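Local coordinates for Thiol:disulfide interchange protein DsbA (Pseudomonas aeruginosa, PDB 4ZL8) that probably introduces disulfide bonds into other periplasmic proteins by passing on its own redox-active disulfide, as a thioredoxin-fold oxidoreductase of the DsbA subfamily, at residues V30-Y35 against M146-T151; I82-E87 against K118-E123; E101-A106 against A112-G117; T155-V158 against Y162-D165. The protein carries 1 engineered substitution. One frame throughout, in Å; residues are numbered along the deposited sequence.

Interaction 1 (V30-Y35 against M146-T151); sequences VELFWY and MAYQVT
With CG anti to the carbonyl carbon in both Leu32 (chi1 -68°) and Tyr148 (chi1 -61°), the leucine fork and the phenol ring are turned toward each other between strand 27-33 and the end of helix 132-148. The two side chains meet at a slant, Leu32 CD1 lying 4.0 Å from Tyr148 CD2. Leu32 also runs tip to tip into Val150, where its CD1 is 4.0 Å from CG2 of the valine; both leucine methyls reach the ring and the valine, CD1 slightly closer. Two residues earlier in the strand, Val30 crosses the tyrosine at roughly a right angle, and its CG2 comes within 3.9 Å of Tyr148 OH. Val30 and Leu32 thus send their side chains to the same face of the sheet. The helix gives way at Gln149, whose positive phi (52°) belongs to a Schellman motif; Gln149 N bonds to Met146 O at 3.0 Å. Val61 and Leu63 of strand 58-64 also pack on Val30. All four touching side chains are buried and every approach is 3.9 Å or longer, which implies cohesion by dispersion and the hydrophobic effect, without a directional polar link between the two segments.

Interaction 2 (I82-E87 against K118-E123); sequences ISMGVE and KGVDKE. Engineered in segment 82-87: Ile82 (natural residue Glu).
The contact joins the exits of two helices in the helical part of the DsbA fold, each ended by a Schellman motif: helix 70-84 at Gly85 and helix 108-116 at Gly119. Met84, in the last turn of its helix, makes the tightest approach, its CE lying 3.6 Å from Val120 CG1. The thioether is extended through chi2 and bends at chi3 (74°), which turns the terminal methyl onto the valine and leaves SD 4.1 Å from the same CG1. That methyl also sits 3.9 Å from Asp121 O. On its other branch Val120 meets a second partner, with CG2 4.2 Å from Val86 CG2; these two valines are also the closest in backbone, 7.7 Å between CA atoms. Val120 therefore divides its branches between methionine and valine, and Val90 and Leu115 pack on it from neighbouring helices. Asp121 is the N-cap of helix 122-129, its OD2 accepting from Lys124 N, while Met84 continues along that helix to Phe125 and Thr128. Gly85 N bonds O of the engineered Ile82 at 2.9 Å in the last turn of helix 70-84. Methyl groups and sulfur supply the side-chain contacts, so cohesion between these helix ends is essentially apolar.

Interaction 3 (E101-A106 against A112-G117); sequences EHKKLA and ADFLAG
Phe114 packs against Leu105 and Lys103 of the connection that follows helix 87-99, with Glu101 a marginal third, and it is the one residue of segment 112-117 that touches segment 101-106. Its CG is placed anti to the backbone N (chi1 167°), carrying the ring from helix 108-116 across to the 101-106 chain. Leu105 comes nearest: its CD2 rests 3.6 Å from Phe114 CB and 3.9 Å from CG, at the root of the ring, while CD1 lies 4.1 Å from Phe114 CD2. The leucine and the phenylalanine meet at a slant. On the other ortho position, Lys103 crosses at about a right angle and lays its aliphatic part there, CD being 3.8 Å from Phe114 CD1. The lysine is extended as far as CE and turns only at chi4 (-71°), so methylene groups, not the ammonium, do the touching. Glu101 is more distant, with OE1 4.3 Å from Phe114 CE1. Ala97 of helix 87-99 also packs on the ring, and Leu105 reaches on to Ile98 and Met77. The burial is modest, 154 Å² in all. An aromatic side chain thus packs the irregular connection against the helix after it, within the helical insertion that distinguishes DsbA proteins from thioredoxin itself.

Interaction 4 (T155-V158 against Y162-D165); sequences TMVV and YRFD
Phe164 turns one face of its ring to Met156 in the beta hairpin of strands 155-158 and 162-165, part of the central sheet of the thioredoxin fold. Met156 CB stands 3.6 Å from the ring centroid and 18° off the normal, the geometry of a CH-pi contact. Phe164 reaches it because CG sits between its backbone N and carbonyl carbon (chi1 53°), folding the ring over the neighbouring strand. Val158 approaches the same ring differently, with CG2 near the ring plane at the edge, 3.7 Å from CE1. Tyr162 shares this side of the sheet, slanting past Val158, and its hydroxyl bonds Glu186; helix 172-188 covers both aromatic rings. The opposite side carries Thr155, Val157, Arg163 and Asp165. There Thr155 CG2 touches the arginine stem at CG, 3.6 Å away, while the guanidinium group continues to Tyr148 O. Reciprocal backbone bonds join the two hydrogen-bonded pairs, Met156 with Phe164 and Val158 with Tyr162; Met156 N to Phe164 O is 2.8 Å and nearly straight (162°). Asp165 caps the next helix by bonding Ser168 N through OD1. Its OD2 accepts a hydrogen bond from a water 2.7 Å away; the same water donates to Thr155 OG1 at 2.7 Å, a hydroxyl that also bonds Gly152 O.

How the interactions relate
Interactions 1 and 4 share the central sheet, their centres 8 Å apart: strand 27-33 lies beside strand 155-158, where Leu32 N bonds Thr155 O and Val30 N bonds Val157 O. Interactions 2 and 3 form a second cluster in the helical region, 13 Å between centres, joined by the Lys122 to Asp113 salt bridge and by the succession of helices 108-116 and 122-129. Along the chain, interaction 3 is nested inside 2, and 2 inside 1, whereas interaction 4 follows them. Centres in different clusters lie 24 to 30 Å apart, yet Tyr35 OH probably bonds Glu87 OE2, so interactions 1 and 2 touch. This division reflects DsbA architecture, a helical region inserted into a thioredoxin fold.

Interaction 1 (V30-Y35 against M146-T151)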
# COMPACT_ATOMS: atom_id res chain seq x y z
N VAL A 30 -5.79 -2.96 -3.12
CA VAL A 30 -4.53 -2.86 -2.38
C VAL A 30 -3.40 -2.47 -3.31
O VAL A 30 -3.23 -3.09 -4.37
CB VAL A 30 -4.18 -4.22 -1.75
CG1 VAL A 30 -2.83 -4.14 -1.04
CG2 VAL A 30 -5.26 -4.68 -0.78
N GLU A 31 -2.66 -1.43 -2.93
CA GLU A 31 -1.37 -1.17 -3.56
C GLU A 31 -0.29 -1.63 -2.59
O GLU A 31 -0.14 -1.05 -1.51
CB GLU A 31 -1.16 0.31 -3.89
CG GLU A 31 0.15 0.52 -4.63
CD GLU A 31 0.74 1.90 -4.56
OE1 GLU A 31 0.31 2.76 -3.79
OE2 GLU A 31 1.75 2.11 -5.29
N LEU A 32 0.44 -2.68 -2.95
CA LEU A 32 1.63 -3.06 -2.18
C LEU A 32 2.78 -2.16 -2.64
O LEU A 32 2.99 -1.97 -3.84
CB LEU A 32 1.98 -4.54 -2.36
CG LEU A 32 0.96 -5.51 -1.73
CD1 LEU A 32 0.04 -6.00 -2.80
CD2 LEU A 32 1.66 -6.69 -1.04
N PHE A 33 3.48 -1.60 -1.66
CA PHE A 33 4.47 -0.57 -1.98
C PHE A 33 5.58 -0.59 -0.94
O PHE A 33 5.50 -1.26 0.08
CB PHE A 33 3.80 0.82 -2.01
CG PHE A 33 3.67 1.43 -0.66
CD1 PHE A 33 2.81 0.89 0.28
CD2 PHE A 33 4.41 2.54 -0.31
CE1 PHE A 33 2.73 1.43 1.54
CE2 PHE A 33 4.33 3.08 0.95
CZ PHE A 33 3.48 2.54 1.86
N TRP A 34 6.63 0.17 -1.21
CA TRP A 34 7.64 0.51 -0.23
C TRP A 34 7.91 2.00 -0.43
O TRP A 34 8.09 2.46 -1.55
CB TRP A 34 8.91 -0.35 -0.43
CG TRP A 34 10.16 0.12 0.24
CD1 TRP A 34 10.29 0.62 1.50
CD2 TRP A 34 11.47 0.17 -0.36
NE1 TRP A 34 11.60 0.97 1.73
CE2 TRP A 34 12.34 0.70 0.61
CE3 TRP A 34 11.98 -0.20 -1.60
CZ2 TRP A 34 13.69 0.89 0.37
CZ3 TRP A 34 13.34 -0.01 -1.84
CH2 TRP A 34 14.17 0.53 -0.86
N TYR A 35 7.99 2.76 0.65
CA TYR A 35 8.29 4.18 0.55
C TYR A 35 9.58 4.48 -0.22
O TYR A 35 9.67 5.54 -0.86
CB TYR A 35 8.42 4.82 1.92
CG TYR A 35 7.16 5.13 2.70
CD1 TYR A 35 6.16 5.95 2.19
CD2 TYR A 35 7.03 4.71 4.02
CE1 TYR A 35 5.06 6.29 2.95
CE2 TYR A 35 5.94 5.04 4.78
CZ TYR A 35 4.96 5.84 4.26
OH TYR A 35 3.91 6.15 5.09
N MET A 146 2.51 -12.71 1.38
CA MET A 146 2.73 -14.11 1.06
C MET A 146 1.51 -14.75 0.39
O MET A 146 1.63 -15.49 -0.57
CB MET A 146 3.08 -14.88 2.33
CG MET A 146 4.43 -14.46 2.93
SD MET A 146 4.72 -15.16 4.58
CE MET A 146 4.60 -16.91 4.22
N ALA A 147 0.32 -14.44 0.92
CA ALA A 147 -0.91 -14.97 0.35
C ALA A 147 -1.19 -14.43 -1.05
O ALA A 147 -1.77 -15.12 -1.89
CB ALA A 147 -2.10 -14.66 1.27
N TYR A 148 -0.79 -13.18 -1.31
CA TYR A 148 -0.94 -12.60 -2.64
C TYR A 148 0.16 -13.09 -3.59
O TYR A 148 0.07 -12.83 -4.79
CB TYR A 148 -0.86 -11.07 -2.58
CG TYR A 148 -1.90 -10.35 -1.76
CD1 TYR A 148 -3.22 -10.77 -1.70
CD2 TYR A 148 -1.55 -9.22 -1.03
CE1 TYR A 148 -4.15 -10.08 -0.92
CE2 TYR A 148 -2.47 -8.54 -0.28
CZ TYR A 148 -3.77 -8.96 -0.23
OH TYR A 148 -4.67 -8.27 0.54
N GLN A 149 1.17 -13.77 -3.02
CA GLN A 149 2.35 -14.22 -3.76
C GLN A 149 3.01 -13.07 -4.53
O GLN A 149 3.39 -13.19 -5.70
CB GLN A 149 1.99 -15.39 -4.66
CG GLN A 149 1.58 -16.62 -3.85
CD GLN A 149 1.11 -17.77 -4.73
OE1 GLN A 149 -0.01 -17.76 -5.22
NE2 GLN A 149 1.99 -18.72 -4.98
N VAL A 150 3.15 -11.95 -3.85
CA VAL A 150 3.73 -10.77 -4.45
C VAL A 150 5.23 -10.81 -4.24
O VAL A 150 5.68 -11.11 -3.14
CB VAL A 150 3.12 -9.53 -3.79
CG1 VAL A 150 3.91 -8.27 -4.15
CG2 VAL A 150 1.67 -9.37 -4.21
N THR A 151 6.00 -10.50 -5.28
CA THR A 151 7.46 -10.58 -5.20
C THR A 151 8.14 -9.28 -5.58
O THR A 151 9.36 -9.25 -5.77
CB THR A 151 8.03 -11.74 -6.05
OG1 THR A 151 7.60 -11.60 -7.40
CG2 THR A 151 7.59 -13.10 -5.49

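Interaction 2 (I82-E87 against K118-E123)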
# COMPACT_ATOMS: atom_id res chain seq x y z
N ILE A 82 -0.38 4.90 10.22
CA ILE A 82 -1.78 4.46 10.11
C ILE A 82 -2.44 4.33 11.49
O ILE A 82 -3.54 4.84 11.71
CB ILE A 82 -1.88 3.11 9.36
CG1 ILE A 82 -1.53 3.29 7.89
CG2 ILE A 82 -3.26 2.52 9.51
CD1 ILE A 82 -2.52 4.10 7.10
N SER A 83 -1.78 3.68 12.43
CA SER A 83 -2.33 3.50 13.77
C SER A 83 -2.60 4.85 14.43
O SER A 83 -3.62 5.03 15.13
CB SER A 83 -1.34 2.71 14.63
OG SER A 83 -1.72 2.68 16.00
N MET A 84 -1.71 5.79 14.22
CA MET A 84 -1.86 7.13 14.79
C MET A 84 -2.90 7.98 14.07
O MET A 84 -3.26 9.05 14.57
CB MET A 84 -0.53 7.88 14.75
CG MET A 84 0.48 7.34 15.72
SD MET A 84 2.04 8.23 15.66
CE MET A 84 1.61 9.76 16.48
N GLY A 85 -3.37 7.52 12.92
CA GLY A 85 -4.40 8.22 12.17
C GLY A 85 -3.86 9.39 11.36
O GLY A 85 -4.64 10.26 10.97
N VAL A 86 -2.55 9.40 11.09
CA VAL A 86 -1.91 10.55 10.44
C VAL A 86 -1.20 10.22 9.13
O VAL A 86 -0.60 11.11 8.52
CB VAL A 86 -0.87 11.22 11.37
CG1 VAL A 86 -1.54 11.67 12.66
CG2 VAL A 86 0.29 10.28 11.65
N GLU A 87 -1.25 8.97 8.66
CA GLU A 87 -0.46 8.64 7.47
C GLU A 87 -0.88 9.47 6.28
O GLU A 87 -0.02 9.94 5.54
CB GLU A 87 -0.53 7.15 7.12
CG GLU A 87 0.66 6.65 6.28
CD GLU A 87 0.50 6.90 4.79
OE1 GLU A 87 -0.64 7.04 4.31
OE2 GLU A 87 1.55 6.91 4.10
N LYS A 118 6.56 17.62 10.83
CA LYS A 118 5.30 17.55 10.11
C LYS A 118 4.11 17.46 11.07
O LYS A 118 2.98 17.19 10.64
CB LYS A 118 5.31 16.35 9.15
CG LYS A 118 6.49 16.37 8.17
CD LYS A 118 6.50 17.61 7.31
CE LYS A 118 7.71 17.64 6.37
NZ LYS A 118 7.65 18.78 5.42
N GLY A 119 4.36 17.71 12.36
CA GLY A 119 3.29 17.79 13.36
C GLY A 119 3.05 16.52 14.16
O GLY A 119 2.24 16.54 15.09
N VAL A 120 3.76 15.44 13.86
CA VAL A 120 3.53 14.17 14.53
C VAL A 120 4.19 14.14 15.91
O VAL A 120 5.39 14.38 16.04
CB VAL A 120 4.05 13.02 13.67
CG1 VAL A 120 3.82 11.65 14.33
CG2 VAL A 120 3.39 13.06 12.31
N ASP A 121 3.40 13.79 16.92
CA ASP A 121 3.84 13.63 18.30
C ASP A 121 4.95 12.57 18.38
O ASP A 121 4.71 11.41 18.07
CB ASP A 121 2.59 13.22 19.09
CG ASP A 121 2.83 12.94 20.56
OD1 ASP A 121 1.84 12.99 21.31
OD2 ASP A 121 3.97 12.63 20.97
N LYS A 122 6.16 12.99 18.77
CA LYS A 122 7.32 12.11 18.73
C LYS A 122 7.20 10.99 19.77
O LYS A 122 7.51 9.84 19.47
CB LYS A 122 8.64 12.89 18.92
CG LYS A 122 9.85 12.02 19.26
CD LYS A 122 11.18 12.78 19.13
CE LYS A 122 12.37 11.84 19.32
NZ LYS A 122 13.67 12.58 19.35
N GLU A 123 6.77 11.34 20.97
CA GLU A 123 6.66 10.32 22.03
C GLU A 123 5.59 9.29 21.66
O GLU A 123 5.77 8.09 21.88
CB GLU A 123 6.37 10.97 23.39
CG GLU A 123 7.57 11.65 24.02
CD GLU A 123 8.85 10.81 23.95
OE1 GLU A 123 8.83 9.66 24.43
OE2 GLU A 123 9.86 11.30 23.40

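Interaction 3 (E101-A106 against A112-G117)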
# COMPACT_ATOMS: atom_id res chain seq x y z
N GLU A 101 14.71 14.74 -0.69
CA GLU A 101 15.52 15.38 0.35
C GLU A 101 16.65 14.49 0.88
O GLU A 101 17.36 14.88 1.80
CB GLU A 101 14.63 15.82 1.51
CG GLU A 101 13.47 16.73 1.13
CD GLU A 101 12.47 16.88 2.28
OE1 GLU A 101 12.86 16.67 3.45
OE2 GLU A 101 11.29 17.18 2.01
N HIS A 102 16.78 13.30 0.31
CA HIS A 102 17.88 12.40 0.67
C HIS A 102 17.83 11.90 2.11
O HIS A 102 18.85 11.45 2.65
CB HIS A 102 19.23 13.09 0.39
CG HIS A 102 19.42 13.51 -1.03
ND1 HIS A 102 19.20 12.66 -2.10
CD2 HIS A 102 19.80 14.70 -1.57
CE1 HIS A 102 19.44 13.30 -3.23
NE2 HIS A 102 19.81 14.54 -2.93
N LYS A 103 16.66 11.95 2.74
CA LYS A 103 16.54 11.47 4.11
C LYS A 103 16.36 9.96 4.09
O LYS A 103 15.57 9.42 3.31
CB LYS A 103 15.38 12.16 4.83
CG LYS A 103 15.62 13.66 4.97
CD LYS A 103 14.49 14.37 5.67
CE LYS A 103 14.78 15.86 5.80
NZ LYS A 103 15.85 16.15 6.78
N LYS A 104 17.11 9.25 4.94
CA LYS A 104 17.03 7.80 4.96
C LYS A 104 15.87 7.25 5.77
O LYS A 104 15.34 6.19 5.45
CB LYS A 104 18.34 7.22 5.49
CG LYS A 104 19.57 7.67 4.72
CD LYS A 104 19.52 7.32 3.24
CE LYS A 104 20.82 7.71 2.52
NZ LYS A 104 20.79 7.34 1.08
N LEU A 105 15.48 7.98 6.81
CA LEU A 105 14.41 7.57 7.72
C LEU A 105 14.57 6.10 8.12
O LEU A 105 13.65 5.30 8.00
CB LEU A 105 13.02 7.83 7.10
CG LEU A 105 12.78 9.29 6.69
CD1 LEU A 105 11.37 9.45 6.17
CD2 LEU A 105 13.03 10.29 7.83
N ALA A 106 15.76 5.79 8.64
CA ALA A 106 16.22 4.40 8.76
C ALA A 106 16.17 3.85 10.17
O ALA A 106 16.37 2.66 10.38
CB ALA A 106 17.63 4.26 8.21
N ALA A 112 11.11 9.85 13.90
CA ALA A 112 10.35 10.70 14.82
C ALA A 112 10.79 12.15 14.67
O ALA A 112 9.97 13.06 14.72
CB ALA A 112 10.55 10.24 16.24
N ASP A 113 12.08 12.38 14.51
CA ASP A 113 12.60 13.73 14.38
C ASP A 113 12.07 14.39 13.10
O ASP A 113 11.64 15.54 13.12
CB ASP A 113 14.13 13.71 14.40
CG ASP A 113 14.69 13.45 15.78
OD1 ASP A 113 13.91 13.52 16.75
OD2 ASP A 113 15.90 13.18 15.89
N PHE A 114 12.08 13.65 12.01
CA PHE A 114 11.52 14.16 10.77
C PHE A 114 10.03 14.42 10.91
O PHE A 114 9.52 15.48 10.52
CB PHE A 114 11.75 13.18 9.61
CG PHE A 114 10.92 13.50 8.40
CD1 PHE A 114 11.23 14.59 7.62
CD2 PHE A 114 9.81 12.75 8.07
CE1 PHE A 114 10.44 14.91 6.53
CE2 PHE A 114 9.04 13.08 6.98
CZ PHE A 114 9.35 14.14 6.22
N LEU A 115 9.31 13.44 11.44
CA LEU A 115 7.86 13.50 11.51
C LEU A 115 7.39 14.59 12.46
O LEU A 115 6.33 15.17 12.26
CB LEU A 115 7.30 12.14 11.87
CG LEU A 115 7.47 11.06 10.80
CD1 LEU A 115 7.22 9.70 11.42
CD2 LEU A 115 6.54 11.33 9.60
N ALA A 116 8.18 14.90 13.49
CA ALA A 116 7.86 16.01 14.39
C ALA A 116 7.73 17.31 13.60
O ALA A 116 6.89 18.17 13.90
CB ALA A 116 8.94 16.14 15.48
N GLY A 117 8.59 17.49 12.60
CA GLY A 117 8.54 18.65 11.75
C GLY A 117 7.25 18.76 10.96
O GLY A 117 6.90 19.84 10.47

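Interaction 4 (T155-V158 against Y162-D165)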
# COMPACT_ATOMS: atom_id res chain seq x y z
N THR A 155 2.64 -3.31 -6.74
CA THR A 155 1.75 -4.36 -7.24
C THR A 155 0.37 -4.09 -6.69
O THR A 155 0.21 -3.70 -5.53
CB THR A 155 2.22 -5.74 -6.81
OG1 THR A 155 3.49 -6.02 -7.40
CG2 THR A 155 1.24 -6.85 -7.23
N MET A 156 -0.62 -4.29 -7.54
CA MET A 156 -2.02 -4.09 -7.17
C MET A 156 -2.69 -5.44 -6.96
O MET A 156 -2.42 -6.41 -7.68
CB MET A 156 -2.76 -3.40 -8.30
CG MET A 156 -2.17 -2.09 -8.76
SD MET A 156 -2.05 -0.84 -7.46
CE MET A 156 -3.73 -0.68 -6.94
N VAL A 157 -3.59 -5.49 -5.97
CA VAL A 157 -4.48 -6.63 -5.79
C VAL A 157 -5.90 -6.11 -5.59
O VAL A 157 -6.15 -5.28 -4.71
CB VAL A 157 -4.08 -7.56 -4.60
CG1 VAL A 157 -5.05 -8.74 -4.51
CG2 VAL A 157 -2.65 -8.05 -4.75
N VAL A 158 -6.81 -6.59 -6.42
CA VAL A 158 -8.22 -6.23 -6.31
C VAL A 158 -9.03 -7.36 -5.72
O VAL A 158 -8.98 -8.52 -6.19
CB VAL A 158 -8.80 -5.79 -7.66
CG1 VAL A 158 -10.30 -5.62 -7.61
CG2 VAL A 158 -8.16 -4.46 -8.08
N TYR A 162 -7.33 -10.62 -7.67
CA TYR A 162 -6.69 -10.34 -8.95
C TYR A 162 -5.41 -9.57 -8.71
O TYR A 162 -5.43 -8.52 -8.05
CB TYR A 162 -7.60 -9.50 -9.86
CG TYR A 162 -9.00 -10.01 -9.98
CD1 TYR A 162 -9.29 -11.15 -10.71
CD2 TYR A 162 -10.05 -9.35 -9.35
CE1 TYR A 162 -10.60 -11.62 -10.81
CE2 TYR A 162 -11.33 -9.81 -9.44
CZ TYR A 162 -11.59 -10.94 -10.17
OH TYR A 162 -12.87 -11.41 -10.29
N ARG A 163 -4.29 -10.07 -9.25
CA ARG A 163 -2.99 -9.42 -9.05
C ARG A 163 -2.46 -8.90 -10.37
O ARG A 163 -2.54 -9.60 -11.38
CB ARG A 163 -2.00 -10.40 -8.42
CG ARG A 163 -0.69 -9.78 -7.99
CD ARG A 163 0.33 -10.82 -7.54
NE ARG A 163 0.75 -11.68 -8.63
CZ ARG A 163 0.89 -12.99 -8.57
NH1 ARG A 163 1.29 -13.64 -9.63
NH2 ARG A 163 0.60 -13.68 -7.45
N PHE A 164 -1.92 -7.69 -10.35
CA PHE A 164 -1.38 -7.08 -11.57
C PHE A 164 -0.39 -5.99 -11.20
O PHE A 164 -0.37 -5.54 -10.07
CB PHE A 164 -2.49 -6.55 -12.48
CG PHE A 164 -3.48 -5.63 -11.82
CD1 PHE A 164 -4.50 -6.15 -11.03
CD2 PHE A 164 -3.43 -4.24 -12.01
CE1 PHE A 164 -5.43 -5.31 -10.43
CE2 PHE A 164 -4.38 -3.41 -11.43
CZ PHE A 164 -5.37 -3.95 -10.63
N ASP A 165 0.46 -5.61 -12.14
CA ASP A 165 1.39 -4.53 -11.86
C ASP A 165 1.49 -3.62 -13.07
O ASP A 165 0.76 -3.81 -14.05
CB ASP A 165 2.74 -5.06 -11.36
CG ASP A 165 3.44 -5.98 -12.33
OD1 ASP A 165 3.35 -5.77 -13.55
OD2 ASP A 165 4.18 -6.88 -11.87
O HOH W 1 3.74 -7.90 -9.36